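Local coordinates for protein tRNA dimethylallyltransferase (Bacillus halodurans C-125, PDB 2QGN) that probably transfers a dimethylallyl group from dimethylallyl diphosphate onto adenine 37 of tRNAs that read codons beginning with uridine, at residues G10-G15 with D206-R211; G29-G34 with F96-T101; L197-D202 with D288-D293. All coordinates share one frame; numbering follows the deposited sequence.

Contact 1: G10-G15 with D206-R211. With SO4 (sulfate ion), chain B.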
# COMPACT_ATOMS: atom_id res chain seq x y z
N GLY A 10 -3.50 -0.37 -6.55
CA GLY A 10 -4.60 -1.31 -6.50
C GLY A 10 -5.12 -1.47 -5.09
O GLY A 10 -4.43 -1.12 -4.13
N PRO A 11 -6.34 -2.00 -4.92
CA PRO A 11 -6.92 -2.20 -3.59
C PRO A 11 -6.13 -3.19 -2.76
O PRO A 11 -5.20 -3.83 -3.26
CB PRO A 11 -8.33 -2.69 -3.90
CG PRO A 11 -8.13 -3.46 -5.17
CD PRO A 11 -7.20 -2.58 -5.97
N THR A 12 -6.48 -3.31 -1.49
CA THR A 12 -5.79 -4.22 -0.59
C THR A 12 -6.12 -5.68 -0.91
O THR A 12 -7.18 -5.97 -1.47
CB THR A 12 -6.17 -3.94 0.90
OG1 THR A 12 -7.58 -4.15 1.09
CG2 THR A 12 -5.83 -2.50 1.27
N ALA A 13 -5.20 -6.58 -0.56
CA ALA A 13 -5.35 -8.02 -0.77
C ALA A 13 -5.31 -8.46 -2.23
O ALA A 13 -5.73 -9.57 -2.55
CB ALA A 13 -6.65 -8.52 -0.12
N VAL A 14 -4.83 -7.59 -3.12
CA VAL A 14 -4.77 -7.97 -4.53
C VAL A 14 -3.43 -8.59 -4.92
O VAL A 14 -3.31 -9.18 -5.98
CB VAL A 14 -5.07 -6.77 -5.46
CG1 VAL A 14 -6.34 -6.09 -5.00
CG2 VAL A 14 -3.90 -5.78 -5.47
N GLY A 15 -2.43 -8.45 -4.05
CA GLY A 15 -1.13 -9.02 -4.34
C GLY A 15 -0.07 -7.99 -4.68
O GLY A 15 0.96 -8.30 -5.28
N ASP A 206 -13.94 -11.69 -0.62
CA ASP A 206 -13.73 -12.91 0.14
C ASP A 206 -12.34 -12.93 0.77
O ASP A 206 -12.19 -13.34 1.92
CB ASP A 206 -13.92 -14.11 -0.79
CG ASP A 206 -13.93 -15.42 -0.06
OD1 ASP A 206 -14.53 -16.38 -0.59
OD2 ASP A 206 -13.33 -15.51 1.04
N ARG A 207 -11.33 -12.47 0.04
CA ARG A 207 -9.98 -12.46 0.58
C ARG A 207 -9.85 -11.42 1.68
O ARG A 207 -9.14 -11.64 2.66
CB ARG A 207 -8.97 -12.19 -0.54
CG ARG A 207 -8.72 -13.40 -1.42
CD ARG A 207 -8.10 -13.02 -2.76
NE ARG A 207 -6.79 -12.38 -2.67
CZ ARG A 207 -5.63 -13.02 -2.55
NH1 ARG A 207 -5.60 -14.35 -2.51
NH2 ARG A 207 -4.50 -12.34 -2.53
N ILE A 208 -10.55 -10.30 1.52
CA ILE A 208 -10.56 -9.22 2.50
C ILE A 208 -11.21 -9.68 3.80
O ILE A 208 -10.73 -9.39 4.90
CB ILE A 208 -11.31 -7.99 1.94
CG1 ILE A 208 -10.40 -7.23 0.98
CG2 ILE A 208 -11.79 -7.09 3.06
CD1 ILE A 208 -11.01 -5.97 0.44
N ASN A 209 -12.33 -10.40 3.68
CA ASN A 209 -12.99 -10.90 4.87
C ASN A 209 -12.06 -11.88 5.57
O ASN A 209 -11.84 -11.78 6.77
CB ASN A 209 -14.31 -11.60 4.50
CG ASN A 209 -15.26 -10.68 3.77
OD1 ASN A 209 -15.25 -9.46 3.97
ND2 ASN A 209 -16.11 -11.26 2.91
N ARG A 210 -11.50 -12.83 4.82
CA ARG A 210 -10.59 -13.80 5.42
C ARG A 210 -9.40 -13.10 6.05
O ARG A 210 -8.92 -13.50 7.12
CB ARG A 210 -10.13 -14.82 4.36
CG ARG A 210 -9.21 -15.93 4.90
CD ARG A 210 -9.46 -17.26 4.18
NE ARG A 210 -9.72 -17.08 2.75
CZ ARG A 210 -9.97 -18.07 1.89
NH1 ARG A 210 -10.00 -19.33 2.29
NH2 ARG A 210 -10.21 -17.78 0.61
N ARG A 211 -8.92 -12.05 5.39
CA ARG A 211 -7.79 -11.25 5.87
C ARG A 211 -8.07 -10.78 7.30
O ARG A 211 -7.24 -10.92 8.18
CB ARG A 211 -7.64 -10.03 4.95
CG ARG A 211 -6.24 -9.77 4.43
CD ARG A 211 -5.37 -9.19 5.51
NE ARG A 211 -4.59 -8.04 5.05
CZ ARG A 211 -5.09 -6.82 4.84
NH1 ARG A 211 -6.38 -6.58 5.05
NH2 ARG A 211 -4.29 -5.84 4.45
S SO4 B . -1.59 -6.45 -1.08
O1 SO4 B . -2.27 -6.07 -2.33
O2 SO4 B . -0.22 -5.91 -1.08
O3 SO4 B . -1.54 -7.93 -0.98
O4 SO4 B . -2.34 -5.90 0.07

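Contact 2: G29-G34 with F96-T101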
# COMPACT_ATOMS: atom_id res chain seq x y z
N GLY A 29 15.44 -3.50 -8.20
CA GLY A 29 14.78 -2.34 -7.62
C GLY A 29 14.60 -2.39 -6.12
O GLY A 29 14.75 -3.44 -5.49
N GLU A 30 14.27 -1.22 -5.57
CA GLU A 30 14.03 -1.02 -4.15
C GLU A 30 12.59 -0.52 -3.99
O GLU A 30 12.10 0.24 -4.83
CB GLU A 30 15.01 0.02 -3.56
CG GLU A 30 16.48 -0.42 -3.53
CD GLU A 30 17.39 0.52 -2.74
OE1 GLU A 30 17.09 0.83 -1.56
OE2 GLU A 30 18.44 0.95 -3.28
N VAL A 31 11.93 -0.94 -2.93
CA VAL A 31 10.55 -0.55 -2.72
C VAL A 31 10.33 0.61 -1.77
O VAL A 31 10.89 0.66 -0.67
CB VAL A 31 9.71 -1.76 -2.24
CG1 VAL A 31 8.33 -1.30 -1.78
CG2 VAL A 31 9.57 -2.75 -3.39
N ILE A 32 9.51 1.55 -2.22
CA ILE A 32 9.15 2.70 -1.41
C ILE A 32 7.67 2.53 -1.17
O ILE A 32 6.88 2.61 -2.10
CB ILE A 32 9.38 4.02 -2.15
CG1 ILE A 32 10.85 4.19 -2.53
CG2 ILE A 32 9.00 5.16 -1.25
CD1 ILE A 32 11.08 5.40 -3.42
N SER A 33 7.31 2.28 0.08
CA SER A 33 5.91 2.08 0.43
C SER A 33 5.10 3.35 0.35
O SER A 33 5.56 4.41 0.76
CB SER A 33 5.76 1.56 1.85
OG SER A 33 4.40 1.65 2.22
N GLY A 34 3.88 3.22 -0.14
CA GLY A 34 3.01 4.36 -0.24
C GLY A 34 1.89 4.28 0.80
O GLY A 34 1.17 5.25 1.03
N PHE A 96 10.57 1.63 -6.86
CA PHE A 96 9.24 1.06 -6.99
C PHE A 96 8.28 1.66 -5.95
O PHE A 96 8.40 1.34 -4.76
CB PHE A 96 9.29 -0.44 -6.73
CG PHE A 96 9.55 -1.27 -7.95
CD1 PHE A 96 8.51 -1.96 -8.56
CD2 PHE A 96 10.85 -1.40 -8.46
CE1 PHE A 96 8.74 -2.78 -9.65
CE2 PHE A 96 11.09 -2.22 -9.55
CZ PHE A 96 10.05 -2.91 -10.16
N LEU A 97 7.34 2.50 -6.38
CA LEU A 97 6.36 3.09 -5.45
C LEU A 97 5.27 2.05 -5.28
O LEU A 97 4.53 1.77 -6.22
CB LEU A 97 5.72 4.35 -6.04
CG LEU A 97 5.35 5.49 -5.07
CD1 LEU A 97 4.22 6.32 -5.67
CD2 LEU A 97 4.93 4.95 -3.74
N VAL A 98 5.13 1.47 -4.09
CA VAL A 98 4.11 0.43 -3.92
C VAL A 98 2.92 0.80 -3.05
O VAL A 98 3.05 1.05 -1.86
CB VAL A 98 4.76 -0.88 -3.39
CG1 VAL A 98 3.75 -1.99 -3.38
CG2 VAL A 98 5.95 -1.26 -4.28
N GLY A 99 1.73 0.81 -3.66
CA GLY A 99 0.52 1.13 -2.93
C GLY A 99 0.32 2.59 -2.52
O GLY A 99 0.97 3.48 -3.06
N GLY A 100 -0.58 2.80 -1.56
CA GLY A 100 -0.90 4.14 -1.08
C GLY A 100 -2.22 4.62 -1.69
O GLY A 100 -2.73 3.99 -2.62
N THR A 101 -2.77 5.71 -1.17
CA THR A 101 -4.03 6.25 -1.71
C THR A 101 -3.79 7.02 -3.01
O THR A 101 -2.66 7.36 -3.33
CB THR A 101 -4.69 7.22 -0.74
OG1 THR A 101 -3.87 8.39 -0.61
CG2 THR A 101 -4.85 6.57 0.62

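Contact 3: L197-D202 with D288-D293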
# COMPACT_ATOMS: atom_id res chain seq x y z
N LEU A 197 -3.37 -3.49 -10.22
CA LEU A 197 -3.69 -4.89 -9.95
C LEU A 197 -5.15 -5.03 -9.56
O LEU A 197 -5.57 -4.51 -8.53
CB LEU A 197 -2.79 -5.41 -8.84
CG LEU A 197 -1.28 -5.31 -9.14
CD1 LEU A 197 -0.50 -6.12 -8.09
CD2 LEU A 197 -0.99 -5.84 -10.54
N THR A 198 -5.93 -5.71 -10.40
CA THR A 198 -7.34 -5.93 -10.11
C THR A 198 -7.64 -7.40 -9.92
O THR A 198 -6.79 -8.26 -10.16
CB THR A 198 -8.28 -5.48 -11.24
OG1 THR A 198 -7.75 -5.90 -12.50
CG2 THR A 198 -8.50 -4.01 -11.20
N MSE A 199 -8.88 -7.66 -9.52
CA MSE A 199 -9.34 -9.01 -9.24
C MSE A 199 -10.86 -9.01 -9.28
O MSE A 199 -11.49 -7.96 -9.14
CB MSE A 199 -8.82 -9.39 -7.85
CG MSE A 199 -9.08 -10.80 -7.39
SE MSE A 199 -8.15 -11.11 -5.70
CE MSE A 199 -6.39 -11.56 -6.37
N GLU A 200 -11.45 -10.18 -9.48
CA GLU A 200 -12.91 -10.30 -9.53
C GLU A 200 -13.58 -9.90 -8.21
O GLU A 200 -13.32 -10.51 -7.17
CB GLU A 200 -13.30 -11.73 -9.87
CG GLU A 200 -13.37 -11.97 -11.35
CD GLU A 200 -13.16 -13.42 -11.70
OE1 GLU A 200 -13.85 -14.28 -11.10
OE2 GLU A 200 -12.31 -13.69 -12.58
N ARG A 201 -14.45 -8.90 -8.28
CA ARG A 201 -15.16 -8.37 -7.11
C ARG A 201 -15.35 -9.37 -5.96
O ARG A 201 -14.96 -9.08 -4.82
CB ARG A 201 -16.52 -7.80 -7.53
CG ARG A 201 -17.02 -6.72 -6.59
CD ARG A 201 -18.33 -6.09 -7.05
NE ARG A 201 -19.43 -7.05 -7.05
CZ ARG A 201 -20.71 -6.72 -7.19
NH1 ARG A 201 -21.04 -5.44 -7.34
NH2 ARG A 201 -21.65 -7.65 -7.19
N ASP A 202 -15.93 -10.53 -6.23
CA ASP A 202 -16.15 -11.54 -5.20
C ASP A 202 -14.87 -12.00 -4.53
O ASP A 202 -14.71 -11.86 -3.32
CB ASP A 202 -16.84 -12.76 -5.80
CG ASP A 202 -18.33 -12.59 -5.89
OD1 ASP A 202 -18.97 -13.41 -6.59
OD2 ASP A 202 -18.87 -11.66 -5.25
N ASP A 288 -5.24 -8.31 -14.06
CA ASP A 288 -6.05 -8.84 -12.98
C ASP A 288 -5.53 -10.21 -12.61
O ASP A 288 -5.47 -11.14 -13.43
CB ASP A 288 -7.54 -8.88 -13.33
CG ASP A 288 -7.90 -10.01 -14.22
OD1 ASP A 288 -7.31 -10.09 -15.33
OD2 ASP A 288 -8.77 -10.81 -13.83
N MSE A 289 -5.11 -10.31 -11.36
CA MSE A 289 -4.54 -11.52 -10.84
C MSE A 289 -5.60 -12.60 -10.69
O MSE A 289 -5.68 -13.52 -11.51
CB MSE A 289 -3.85 -11.14 -9.55
CG MSE A 289 -3.12 -9.78 -9.75
SE MSE A 289 -1.88 -9.79 -11.28
CE MSE A 289 -0.52 -10.93 -10.53
N THR A 290 -6.43 -12.49 -9.66
CA THR A 290 -7.51 -13.44 -9.44
C THR A 290 -7.24 -14.89 -9.88
O THR A 290 -7.37 -15.25 -11.05
CB THR A 290 -8.80 -12.90 -10.12
OG1 THR A 290 -9.71 -13.98 -10.38
CG2 THR A 290 -8.47 -12.15 -11.40
N ASP A 291 -6.83 -15.70 -8.92
CA ASP A 291 -6.54 -17.11 -9.17
C ASP A 291 -5.55 -17.32 -10.30
O ASP A 291 -5.75 -18.19 -11.14
CB ASP A 291 -7.85 -17.85 -9.48
CG ASP A 291 -8.66 -18.14 -8.23
OD1 ASP A 291 -9.86 -18.47 -8.36
OD2 ASP A 291 -8.09 -18.04 -7.11
N VAL A 292 -4.47 -16.55 -10.32
CA VAL A 292 -3.52 -16.73 -11.40
C VAL A 292 -2.18 -17.24 -10.89
O VAL A 292 -1.88 -17.14 -9.71
CB VAL A 292 -3.31 -15.43 -12.17
CG1 VAL A 292 -2.55 -14.42 -11.32
CG2 VAL A 292 -2.61 -15.72 -13.48
N ASP A 293 -1.38 -17.80 -11.79
CA ASP A 293 -0.07 -18.31 -11.39
C ASP A 293 0.95 -17.18 -11.44
O ASP A 293 1.30 -16.70 -12.52
CB ASP A 293 0.40 -19.42 -12.33
CG ASP A 293 1.82 -19.85 -12.04
OD1 ASP A 293 2.42 -20.57 -12.87
OD2 ASP A 293 2.34 -19.45 -10.98

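Contact 1: G10-G15 with D206-R211
Arg207 turns one edge of its guanidinium group to the carbonyl of Ala13 and grips that single oxygen with two nitrogens. Arg207 NE stands 3.0 Å from Ala13 O, almost straight out from the C=O bond. Arg207 NH2 is also 3.0 Å from Ala13 O but comes from above the carbonyl plane, 46° out of it. The oxygen lies in the guanidinium plane, so both N-H groups can reach it; a bend at chi3 (62°) swings this edge round to the loop. The paired bonds would probably polarise the Ala13-Val14 peptide.

The apolar part is small: Ala13 CB points at the helix and rests 4.1 Å from Ile208 CG1. Beside it Thr12 OG1 lies in van der Waals contact with Ile208 CD1 at 3.9 Å, the side chains of Thr12 and Ile208 crossing at about a right angle. Ile208 also packs on Ser267 and Ala271 of helix 256-280.

The third group of interactions is with the sulfate, probably from the crystallisation liquor. Ala13 N gives a bond to sulfate O4 (3.0 Å) and Gly15 N one to O1 (2.9 Å); Val14 N adds a weak one, and Lys16 N and Thr17 N also bond to the sulfate. A type II turn from Pro11 to Val14 shapes the loop, and the backbone angles of Gly10 and Gly15 leave no room for a side chain. Backbone amides wrapped round a tetrahedral anion between strand 4-9 and helix 16-27 are the mark of a P-loop (Walker A), here the predicted ATP site, and by similarity part of the substrate site.

Contact 2: G29-G34 with F96-T101
Val31 holds CG1 anti to its backbone N (chi1 170°), and Val98 keeps CG2 beside its own N; these two methyls meet, Val31 CG1 lying 3.5 Å from Val98 CG2. Phe96 has CG beside its backbone N (chi1 -89°), which lays the ring along the start of strand 29-33, with Phe96 CD2 4.1 Å from Gly29 CA. A side chain at Gly29 would run into that ring. Between the backbones four bonds alternate: Phe96 N to Glu30 O, Ile32 N to Phe96 O at 2.8 Å and practically straight (178°), Val98 N to Ile32 O, and Gly34 N to Val98 O. This is the parallel ladder of neighbouring strands in the P-loop NTPase core, whose next strand, 4-9, bonds to Leu97. Val31, Phe96 and Val98 face helix 16-27; Ile32, on the other face, packs against helix 74-91. Leu97 CD2 reaches forward to Gly34 CA, 4.0 Å away. Beyond the strands the two segments stay close through glycines: Gly34 O sits 3.2 Å from Gly100 CA, where a CB on either residue would collide with the facing backbone. Thr101, by similarity a tRNA-contacting residue, then caps helix 102-109 through weak bonds from backbone N-H groups to OG1.

Contact 3: L197-D202 with D288-D293
Thr198 and Asp288 pair side by side in parallel where strand 191-198 meets the edge strand 285-288 of the P-loop NTPase sheet. The carbonyl of Thr198 is the main acceptor: Met289 N approaches Thr198 O almost head-on to the C=O, at 2.9 Å, although its N-H is bent away from the line (134°). Asp288 CA adds a CA-H...O contact to the same oxygen, and the Thr198 backbone is also bonded to Phe287.

Further on, the side chains take over. Thr290 OG1 donates a weak hydrogen bond, 3.4 Å long, to Glu200 OE2, whose carboxylate lies on an exposed part of the surface. The selenomethionine Met199 slides past Thr290 in the opposite direction, bringing its CG to 3.5 Å from Thr290 CB. With an alanine at Thr290 the hydroxyl goes, and Glu200 OE2 would probably lose this donor, leaving its carboxylate freer to turn. Asp293, where the second segment ends, spends OD2 on Asp295 N as the N-cap of helix 294-312.

Toward helix 16-27, where both side chains also touch Thr19, Leu197 CD2 meets the selenium of Met289 at 4.1 Å. With CG anti to the backbone N (chi1 -175°) Met199 runs out straight and then turns at chi3, which sets its CE 3.4 Å from Thr290 N.

In the fold
Contacts 1 and 3 are neighbours, their centres 10 Å apart, and both use helix 201-218. They also touch directly: Arg207 packs on the selenium of Met199, and Val14 of the P-loop on Leu197. Contact 2 stands apart, about 18 Å from contact 1 and 20 Å from contact 3, centre to centre. It shares the parallel sheet with contact 3; strand 4-9, which leads into the P-loop, runs between strands 94-98 and 191-198. Along the chain contact 2 falls wholly between the two segments of contact 1, whereas contacts 1 and 3 interleave. The phosphate-binding loop is thus flanked by the segments that follow strands 94-98 and 191-198, with Gly99 close to Lys16.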